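Local coordinates for putative lipoprotein (Bacteroides fragilis, PDB 3QNK) that probably binds glycans at the outer membrane as a SusD-like lipoprotein, delivering them for uptake through a partner SusC-type transporter, at residues I31-L36 / T384-L389; D248-M253 / R269-L274; L280-E285 / T293-A298. All blocks are in the same frame, centred on the assembly; numbering follows the deposited sequence.

Interaction 1: residues I31-L36 / T384-L389; sequences ISVDGL and TNWIIL. With PO4 (phosphate ion), chain F.
Val33 and Trp386 meet with a methyl laid over an indole face. CG1 of Val33 lies 3.6 Å from the centroid of the Trp386 five-membered ring and 11° off the ring normal, a CH-pi contact centred on the pyrrole half of the indole. Val33 reaches the ring through its torsion: CG1 is anti to the backbone N (chi1 -169°) and stands over the face, while CG2 stays at a similar height but beyond the CD1 side of the ring, 3.8 Å from CD1 of Trp386. A second, looser pair lies beside it, where CG2 of Ile31 meets CD1 of Ile388 at 3.9 Å. Between Ile31 and Val33, Ser32 points its side chain away from 384-389, the alternation expected of an extended chain. Asp34 meets polar partners instead: its backbone N makes a weak hydrogen bond of 3.0 Å to O3 of a phosphate ion, probably from the crystallisation liquor, which Arg125 also binds, and OD1 accepts from Leu36 N at 3.1 Å, closing an Asx turn. The contact packs the loop after helix 17-29, in the N-terminal family region, against strand 384-387, an outer strand of the small antiparallel sheet of the SusD region, paired with strand 238-244; Ile388 and Leu389 form a classic bulge opposite Phe240. Val242 touches both Val33 and Ile388, Trp364 packs edge-to-face with Trp386, and helix 253-257 adjoins Val33 and Trp386 through Met253.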
loop_
_atom_site.group_PDB
_atom_site.type_symbol
_atom_site.label_atom_id
_atom_site.label_comp_id
_atom_site.label_asym_id
_atom_site.label_seq_id
_atom_site.Cartn_x
_atom_site.Cartn_y
_atom_site.Cartn_z
ATOM N N ILE B 31 9.208 -9.765 4.649
ATOM C CA ILE B 31 10.213 -9.813 3.588
ATOM C C ILE B 31 9.446 -9.837 2.263
ATOM O O ILE B 31 8.598 -10.723 2.053
ATOM C CB ILE B 31 11.198 -11.009 3.724
ATOM C CG1 ILE B 31 12.031 -10.922 5.003
ATOM C CG2 ILE B 31 12.100 -11.108 2.477
ATOM C CD1 ILE B 31 12.665 -12.260 5.386
ATOM N N SER B 32 9.698 -8.844 1.405
ATOM C CA SER B 32 9.000 -8.745 0.119
ATOM C C SER B 32 9.880 -9.186 -1.040
ATOM O O SER B 32 11.088 -8.904 -1.057
ATOM C CB SER B 32 8.545 -7.312 -0.131
ATOM O OG SER B 32 7.688 -6.866 0.899
ATOM N N VAL B 33 9.262 -9.861 -2.016
ATOM C CA VAL B 33 9.908 -10.292 -3.263
ATOM C C VAL B 33 9.152 -9.677 -4.433
ATOM O O VAL B 33 7.926 -9.830 -4.532
ATOM C CB VAL B 33 9.999 -11.831 -3.410
ATOM C CG1 VAL B 33 10.903 -12.208 -4.583
ATOM C CG2 VAL B 33 10.472 -12.483 -2.111
ATOM N N ASP B 34 9.871 -8.962 -5.292
ATOM C CA ASP B 34 9.287 -8.376 -6.495
ATOM C C ASP B 34 9.199 -9.460 -7.560
ATOM O O ASP B 34 10.216 -9.768 -8.211
ATOM C CB ASP B 34 10.123 -7.186 -6.994
ATOM C CG ASP B 34 9.597 -6.489 -8.249
ATOM O OD1 ASP B 34 8.456 -6.818 -8.687
ATOM O OD2 ASP B 34 10.314 -5.582 -8.777
ATOM N N GLY B 35 8.006 -10.040 -7.706
ATOM C CA GLY B 35 7.736 -11.083 -8.683
ATOM C C GLY B 35 7.993 -10.661 -10.117
ATOM O O GLY B 35 8.321 -11.503 -10.955
ATOM N N LEU B 36 7.904 -9.340 -10.395
ATOM C CA LEU B 36 8.068 -8.752 -11.716
ATOM C C LEU B 36 9.506 -8.305 -12.011
ATOM O O LEU B 36 9.830 -8.034 -13.193
ATOM C CB LEU B 36 7.097 -7.593 -11.878
ATOM C CG LEU B 36 5.657 -8.056 -11.948
ATOM C CD1 LEU B 36 4.736 -7.041 -11.336
ATOM C CD2 LEU B 36 5.261 -8.427 -13.373
ATOM N N THR B 384 8.437 -20.105 -5.677
ATOM C CA THR B 384 9.784 -19.844 -6.137
ATOM C C THR B 384 10.685 -19.820 -4.900
ATOM O O THR B 384 10.314 -19.302 -3.855
ATOM C CB THR B 384 9.804 -18.560 -7.009
ATOM O OG1 THR B 384 9.400 -18.927 -8.334
ATOM C CG2 THR B 384 11.186 -17.885 -7.061
ATOM N N ASN B 385 11.846 -20.429 -5.020
ATOM C CA ASN B 385 12.835 -20.452 -3.962
ATOM C C ASN B 385 13.743 -19.256 -4.237
ATOM O O ASN B 385 14.729 -19.341 -4.999
ATOM C CB ASN B 385 13.576 -21.818 -3.914
ATOM C CG ASN B 385 14.447 -22.045 -2.686
ATOM O OD1 ASN B 385 14.319 -21.369 -1.648
ATOM N ND2 ASN B 385 15.338 -23.046 -2.769
ATOM N N TRP B 386 13.330 -18.100 -3.690
ATOM C CA TRP B 386 14.064 -16.847 -3.857
ATOM C C TRP B 386 15.258 -16.828 -2.915
ATOM O O TRP B 386 15.080 -16.711 -1.704
ATOM C CB TRP B 386 13.141 -15.632 -3.629
ATOM C CG TRP B 386 13.768 -14.336 -4.040
ATOM C CD1 TRP B 386 14.060 -13.272 -3.236
ATOM C CD2 TRP B 386 14.230 -13.987 -5.359
ATOM N NE1 TRP B 386 14.667 -12.272 -3.973
ATOM C CE2 TRP B 386 14.795 -12.692 -5.276
ATOM C CE3 TRP B 386 14.279 -14.671 -6.589
ATOM C CZ2 TRP B 386 15.360 -12.054 -6.385
ATOM C CZ3 TRP B 386 14.861 -14.044 -7.681
ATOM C CH2 TRP B 386 15.363 -12.739 -7.583
ATOM N N ILE B 387 16.463 -16.995 -3.469
ATOM C CA ILE B 387 17.690 -17.043 -2.674
ATOM C C ILE B 387 18.297 -15.645 -2.592
ATOM O O ILE B 387 18.956 -15.167 -3.534
ATOM C CB ILE B 387 18.685 -18.091 -3.198
ATOM C CG1 ILE B 387 17.970 -19.454 -3.342
ATOM C CG2 ILE B 387 19.886 -18.162 -2.265
ATOM C CD1 ILE B 387 18.690 -20.489 -4.193
ATOM N N ILE B 388 18.065 -15.001 -1.451
ATOM C CA ILE B 388 18.542 -13.647 -1.181
ATOM C C ILE B 388 20.067 -13.702 -0.985
ATOM O O ILE B 388 20.764 -12.872 -1.532
ATOM C CB ILE B 388 17.755 -13.003 0.018
ATOM C CG1 ILE B 388 16.238 -12.892 -0.330
ATOM C CG2 ILE B 388 18.306 -11.623 0.358
ATOM C CD1 ILE B 388 15.268 -12.774 0.835
ATOM N N LEU B 389 20.586 -14.702 -0.285
ATOM C CA LEU B 389 22.022 -14.822 -0.081
ATOM C C LEU B 389 22.515 -16.258 -0.383
ATOM O O LEU B 389 22.043 -17.227 0.227
ATOM C CB LEU B 389 22.417 -14.402 1.353
ATOM C CG LEU B 389 22.071 -12.979 1.839
ATOM C CD1 LEU B 389 22.188 -12.904 3.379
ATOM C CD2 LEU B 389 22.989 -11.953 1.215
HETATM P P PO4 F . 11.874 -5.559 -3.356
HETATM O O1 PO4 F . 12.568 -4.451 -4.303
HETATM O O2 PO4 F . 10.483 -5.008 -2.699
HETATM O O3 PO4 F . 11.855 -7.005 -4.106
HETATM O O4 PO4 F . 12.828 -5.844 -2.130
#

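Interaction 2: residues D248-M253 / R269-L274; sequences DVYNNM and RGWGGL
Neither 248-253 nor 269-274 is regular helix or strand, and the two backbones stay well apart, with Tyr250 CA 8.6 Å from Trp271 CA, so side chains bridge the gap. Within 248-253 the chain bends back on itself, Asn251 N bonding to Asp248 O; in the other segment Gly272 and Gly273 both take positive phi. The indole of Trp271 bridges to the first segment, its NE1 giving a weak hydrogen bond to Val249 O at 3.3 Å, with the oxygen at the ring edge and in plane. Beside this bond the benzo part of the indole meets the phenol: Trp271 CZ2 lies 3.5 Å from Tyr250 CE1, and the ring planes are inclined at 31°, an oblique pair. In the SusD-family fold the two loops flank helix 253-257, which Asn252 opens as N-cap; Val249 and Trp271 both touch Val255 on it. Val249 CG2 in turn lies over one face of the Arg269 guanidinium, 3.7 Å from NH2. That methyl is anti to the backbone N, whereas CG1 (chi1 79°) lies over the centre of the Tyr250 ring. The guanidinium has polar partners outside the two segments: NH1 bonds to Pro373 O, and NH2 to Met138 O of the second subunit.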
loop_
_atom_site.group_PDB
_atom_site.type_symbol
_atom_site.label_atom_id
_atom_site.label_comp_id
_atom_site.label_asym_id
_atom_site.label_seq_id
_atom_site.Cartn_x
_atom_site.Cartn_y
_atom_site.Cartn_z
ATOM N N ASP B 248 -1.893 -14.184 -5.972
ATOM C CA ASP B 248 -2.434 -14.001 -7.308
ATOM C C ASP B 248 -1.511 -14.363 -8.429
ATOM O O ASP B 248 -0.309 -14.137 -8.354
ATOM C CB ASP B 248 -2.956 -12.568 -7.518
ATOM C CG ASP B 248 -2.029 -11.433 -7.187
ATOM O OD1 ASP B 248 -1.545 -11.378 -6.036
ATOM O OD2 ASP B 248 -1.873 -10.542 -8.038
ATOM N N VAL B 249 -2.127 -14.866 -9.519
ATOM C CA VAL B 249 -1.522 -15.253 -10.805
ATOM C C VAL B 249 -0.817 -14.041 -11.473
ATOM O O VAL B 249 0.134 -14.204 -12.251
ATOM C CB VAL B 249 -2.608 -15.880 -11.749
ATOM C CG1 VAL B 249 -3.481 -14.829 -12.434
ATOM C CG2 VAL B 249 -1.993 -16.796 -12.797
ATOM N N TYR B 250 -1.311 -12.836 -11.160
ATOM C CA TYR B 250 -0.839 -11.582 -11.718
ATOM C C TYR B 250 0.443 -11.118 -11.038
ATOM O O TYR B 250 1.138 -10.264 -11.591
ATOM C CB TYR B 250 -1.961 -10.529 -11.616
ATOM C CG TYR B 250 -3.159 -10.849 -12.493
ATOM C CD1 TYR B 250 -3.009 -11.070 -13.863
ATOM C CD2 TYR B 250 -4.444 -10.920 -11.959
ATOM C CE1 TYR B 250 -4.107 -11.329 -14.683
ATOM C CE2 TYR B 250 -5.553 -11.183 -12.773
ATOM C CZ TYR B 250 -5.378 -11.387 -14.136
ATOM O OH TYR B 250 -6.437 -11.660 -14.970
ATOM N N ASN B 251 0.779 -11.698 -9.864
ATOM C CA ASN B 251 1.975 -11.294 -9.131
ATOM C C ASN B 251 2.924 -12.477 -8.827
ATOM O O ASN B 251 4.032 -12.271 -8.303
ATOM C CB ASN B 251 1.572 -10.538 -7.874
ATOM C CG ASN B 251 1.189 -9.109 -8.218
ATOM O OD1 ASN B 251 1.992 -8.324 -8.767
ATOM N ND2 ASN B 251 -0.069 -8.764 -7.982
ATOM N N ASN B 252 2.508 -13.692 -9.251
ATOM C CA ASN B 252 3.273 -14.919 -9.090
ATOM C C ASN B 252 4.540 -14.847 -9.933
ATOM O O ASN B 252 4.462 -14.850 -11.161
ATOM C CB ASN B 252 2.426 -16.141 -9.451
ATOM C CG ASN B 252 3.169 -17.431 -9.277
ATOM O OD1 ASN B 252 3.938 -17.859 -10.145
ATOM N ND2 ASN B 252 2.994 -18.043 -8.125
HETATM N N MSE B 253 5.697 -14.804 -9.258
HETATM C CA MSE B 253 7.039 -14.692 -9.821
HETATM C C MSE B 253 7.303 -15.668 -10.987
HETATM O O MSE B 253 7.921 -15.264 -11.979
HETATM C CB MSE B 253 8.074 -14.887 -8.725
HETATM C CG MSE B 253 9.457 -14.560 -9.182
HETATM SE SE MSE B 253 10.694 -14.344 -7.766
HETATM C CE MSE B 253 11.815 -13.213 -8.732
ATOM N N ARG B 269 -0.691 -19.189 -20.132
ATOM C CA ARG B 269 -0.847 -18.688 -18.776
ATOM C C ARG B 269 0.274 -17.705 -18.395
ATOM O O ARG B 269 0.002 -16.763 -17.654
ATOM C CB ARG B 269 -0.904 -19.860 -17.776
ATOM C CG ARG B 269 -1.570 -19.511 -16.447
ATOM C CD ARG B 269 -2.788 -20.354 -16.206
ATOM N NE ARG B 269 -3.637 -19.758 -15.175
ATOM C CZ ARG B 269 -3.716 -20.179 -13.917
ATOM N NH1 ARG B 269 -3.004 -21.220 -13.510
ATOM N NH2 ARG B 269 -4.510 -19.562 -13.056
ATOM N N GLY B 270 1.489 -17.909 -18.918
ATOM C CA GLY B 270 2.647 -17.042 -18.660
ATOM C C GLY B 270 2.511 -15.613 -19.181
ATOM O O GLY B 270 1.653 -15.338 -20.035
ATOM N N TRP B 271 3.336 -14.682 -18.642
ATOM C CA TRP B 271 3.346 -13.269 -19.029
ATOM C C TRP B 271 4.689 -12.846 -19.647
ATOM O O TRP B 271 4.872 -11.681 -19.984
ATOM C CB TRP B 271 2.990 -12.332 -17.843
ATOM C CG TRP B 271 1.733 -12.683 -17.097
ATOM C CD1 TRP B 271 1.646 -13.187 -15.832
ATOM C CD2 TRP B 271 0.391 -12.595 -17.585
ATOM N NE1 TRP B 271 0.330 -13.434 -15.502
ATOM C CE2 TRP B 271 -0.465 -13.079 -16.560
ATOM C CE3 TRP B 271 -0.179 -12.188 -18.806
ATOM C CZ2 TRP B 271 -1.860 -13.141 -16.711
ATOM C CZ3 TRP B 271 -1.563 -12.242 -18.952
ATOM C CH2 TRP B 271 -2.388 -12.701 -17.909
ATOM N N GLY B 272 5.597 -13.779 -19.847
ATOM C CA GLY B 272 6.895 -13.492 -20.464
ATOM C C GLY B 272 7.897 -12.928 -19.486
ATOM O O GLY B 272 8.953 -13.521 -19.276
ATOM N N GLY B 273 7.535 -11.800 -18.869
ATOM C CA GLY B 273 8.319 -11.108 -17.863
ATOM C C GLY B 273 9.659 -10.676 -18.369
ATOM O O GLY B 273 9.736 -10.001 -19.396
ATOM N N LEU B 274 10.719 -11.093 -17.673
ATOM C CA LEU B 274 12.102 -10.740 -18.008
ATOM C C LEU B 274 12.454 -11.188 -19.418
ATOM O O LEU B 274 12.089 -12.291 -19.825
ATOM C CB LEU B 274 13.074 -11.379 -16.999
ATOM C CG LEU B 274 12.977 -10.914 -15.556
ATOM C CD1 LEU B 274 13.444 -11.986 -14.623
ATOM C CD2 LEU B 274 13.732 -9.661 -15.343
#

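Interaction 3: residues L280-E285 / T293-A298; sequences LIDAFE and TQYSQA
Every contact between the two segments runs through Asp282, whose carboxylate faces the backbone of 293-298. OD1 accepts from Tyr295 N at 3.0 Å with an N-H...O angle of 164°, on the syn side though 32° out of the carboxylate plane. OD2 takes two donors: Ser296 N at 3.0 Å, through the syn lone pair, and Ser296 OG at 2.8 Å, which approaches from above the plane. A separate bond uses the main chain of Asp282. Gln294 folds back at chi2 (-66°), bringing NE2 to within 3.0 Å of Asp282 O, and the acceptor lies in the amide plane. The same NE2 also bonds to Ala292 O; two carbonyls thus accept from one NH2, which would favour this amide orientation. Further out, a type I turn from Tyr295 to Ala298 presents the two successive N-H groups, while Gln278 NE2, one helical turn back, gives OD1 a second donor. Tyr295 sets its ring edge-to-face with Phe304. Helix 278-283 is thereby tied to the loop leading toward strand 304-305. With four donors, counting Gln278, on a buried carboxylate and no cationic partner among them, the charge is probably dispersed over neutral N-H and O-H dipoles, an environment that would favour the ionised aspartate.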
loop_
_atom_site.group_PDB
_atom_site.type_symbol
_atom_site.label_atom_id
_atom_site.label_comp_id
_atom_site.label_asym_id
_atom_site.label_seq_id
_atom_site.Cartn_x
_atom_site.Cartn_y
_atom_site.Cartn_z
ATOM N N LEU B 280 23.501 -9.199 -22.811
ATOM C CA LEU B 280 23.775 -10.192 -21.793
ATOM C C LEU B 280 24.156 -11.518 -22.443
ATOM O O LEU B 280 25.100 -12.158 -21.977
ATOM C CB LEU B 280 22.587 -10.397 -20.841
ATOM C CG LEU B 280 22.726 -11.515 -19.814
ATOM C CD1 LEU B 280 23.915 -11.278 -18.836
ATOM C CD2 LEU B 280 21.437 -11.718 -19.084
ATOM N N ILE B 281 23.446 -11.926 -23.515
ATOM C CA ILE B 281 23.738 -13.189 -24.187
ATOM C C ILE B 281 25.192 -13.162 -24.674
ATOM O O ILE B 281 25.925 -14.144 -24.481
ATOM C CB ILE B 281 22.693 -13.479 -25.315
ATOM C CG1 ILE B 281 21.485 -14.260 -24.763
ATOM C CG2 ILE B 281 23.298 -14.298 -26.450
ATOM C CD1 ILE B 281 20.667 -13.636 -23.773
ATOM N N ASP B 282 25.623 -12.007 -25.216
ATOM C CA ASP B 282 26.985 -11.802 -25.732
ATOM C C ASP B 282 28.054 -11.940 -24.659
ATOM O O ASP B 282 29.192 -12.277 -24.992
ATOM C CB ASP B 282 27.100 -10.408 -26.375
ATOM C CG ASP B 282 26.483 -10.275 -27.775
ATOM O OD1 ASP B 282 26.161 -11.329 -28.398
ATOM O OD2 ASP B 282 26.360 -9.124 -28.264
ATOM N N ALA B 283 27.692 -11.667 -23.374
ATOM C CA ALA B 283 28.593 -11.695 -22.233
ATOM C C ALA B 283 28.865 -13.133 -21.698
ATOM O O ALA B 283 29.837 -13.326 -20.952
ATOM C CB ALA B 283 28.041 -10.823 -21.136
ATOM N N PHE B 284 28.044 -14.139 -22.081
ATOM C CA PHE B 284 28.285 -15.532 -21.699
ATOM C C PHE B 284 29.410 -16.089 -22.550
ATOM O O PHE B 284 29.352 -16.051 -23.773
ATOM C CB PHE B 284 27.035 -16.400 -21.844
ATOM C CG PHE B 284 26.001 -16.187 -20.778
ATOM C CD1 PHE B 284 26.072 -16.879 -19.569
ATOM C CD2 PHE B 284 24.939 -15.321 -20.986
ATOM C CE1 PHE B 284 25.106 -16.688 -18.579
ATOM C CE2 PHE B 284 23.964 -15.137 -20.004
ATOM C CZ PHE B 284 24.057 -15.809 -18.802
ATOM N N GLU B 285 30.460 -16.538 -21.894
ATOM C CA GLU B 285 31.644 -17.080 -22.542
ATOM C C GLU B 285 31.418 -18.465 -23.083
ATOM O O GLU B 285 30.496 -19.164 -22.651
ATOM C CB GLU B 285 32.788 -17.153 -21.528
ATOM C CG GLU B 285 33.369 -15.814 -21.119
ATOM C CD GLU B 285 34.342 -15.962 -19.972
ATOM O OE1 GLU B 285 35.394 -16.607 -20.177
ATOM O OE2 GLU B 285 34.025 -15.497 -18.850
ATOM N N THR B 293 30.825 -15.256 -30.280
ATOM C CA THR B 293 30.609 -14.239 -31.312
ATOM C C THR B 293 29.646 -13.183 -30.707
ATOM O O THR B 293 28.709 -13.538 -29.961
ATOM C CB THR B 293 30.096 -14.876 -32.610
ATOM O OG1 THR B 293 31.087 -15.773 -33.100
ATOM C CG2 THR B 293 29.814 -13.850 -33.703
ATOM N N GLN B 294 29.932 -11.892 -30.957
ATOM C CA GLN B 294 29.102 -10.789 -30.448
ATOM C C GLN B 294 28.112 -10.417 -31.519
ATOM O O GLN B 294 28.514 -10.200 -32.668
ATOM C CB GLN B 294 29.958 -9.576 -30.039
ATOM C CG GLN B 294 31.118 -9.853 -29.086
ATOM C CD GLN B 294 30.668 -10.295 -27.740
ATOM O OE1 GLN B 294 30.335 -9.485 -26.886
ATOM N NE2 GLN B 294 30.654 -11.598 -27.519
ATOM N N TYR B 295 26.814 -10.338 -31.164
ATOM C CA TYR B 295 25.781 -10.036 -32.158
ATOM C C TYR B 295 25.095 -8.703 -31.958
ATOM O O TYR B 295 24.468 -8.245 -32.899
ATOM C CB TYR B 295 24.728 -11.142 -32.168
ATOM C CG TYR B 295 25.275 -12.461 -32.656
ATOM C CD1 TYR B 295 25.887 -13.350 -31.781
ATOM C CD2 TYR B 295 25.173 -12.829 -33.999
ATOM C CE1 TYR B 295 26.400 -14.568 -32.226
ATOM C CE2 TYR B 295 25.667 -14.047 -34.451
ATOM C CZ TYR B 295 26.291 -14.908 -33.564
ATOM O OH TYR B 295 26.789 -16.108 -34.003
ATOM N N SER B 296 25.186 -8.073 -30.769
ATOM C CA SER B 296 24.446 -6.837 -30.478
ATOM C C SER B 296 24.650 -5.744 -31.473
ATOM O O SER B 296 23.682 -5.044 -31.773
ATOM C CB SER B 296 24.780 -6.302 -29.095
ATOM O OG SER B 296 24.314 -7.217 -28.118
ATOM N N GLN B 297 25.880 -5.577 -32.002
ATOM C CA GLN B 297 26.175 -4.479 -32.937
ATOM C C GLN B 297 26.107 -4.923 -34.401
ATOM O O GLN B 297 26.549 -4.185 -35.296
ATOM C CB GLN B 297 27.526 -3.820 -32.615
ATOM C CG GLN B 297 27.683 -3.312 -31.155
ATOM C CD GLN B 297 26.506 -2.530 -30.601
ATOM O OE1 GLN B 297 26.075 -1.534 -31.190
ATOM N NE2 GLN B 297 25.986 -2.955 -29.423
ATOM N N ALA B 298 25.473 -6.086 -34.659
ATOM C CA ALA B 298 25.275 -6.590 -36.011
ATOM C C ALA B 298 24.330 -5.684 -36.785
ATOM O O ALA B 298 23.380 -5.164 -36.177
ATOM C CB ALA B 298 24.709 -7.994 -35.958
#

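From the N terminus, the loop after helix 17-29 comes first, and interaction 1 closes when the chain returns at 384-389, 348 residues on. It thereby joins the N-terminal family region to the small sheet of the SusD region. Interactions 2 and 3 both fall within this span, one after the other and without crossing. Interaction 2 closes a short excursion around helix 253-257; interaction 3 then ties helix 278-283 to the loop that follows. Interactions 1 and 2 touch through selenomethionine Met253, which packs on Trp386 and whose SE lies 3.6 Å from Thr384 CG2. Interaction 3 stands apart, its nearest atoms about 9 Å from interaction 2 and about 13 Å from interaction 1.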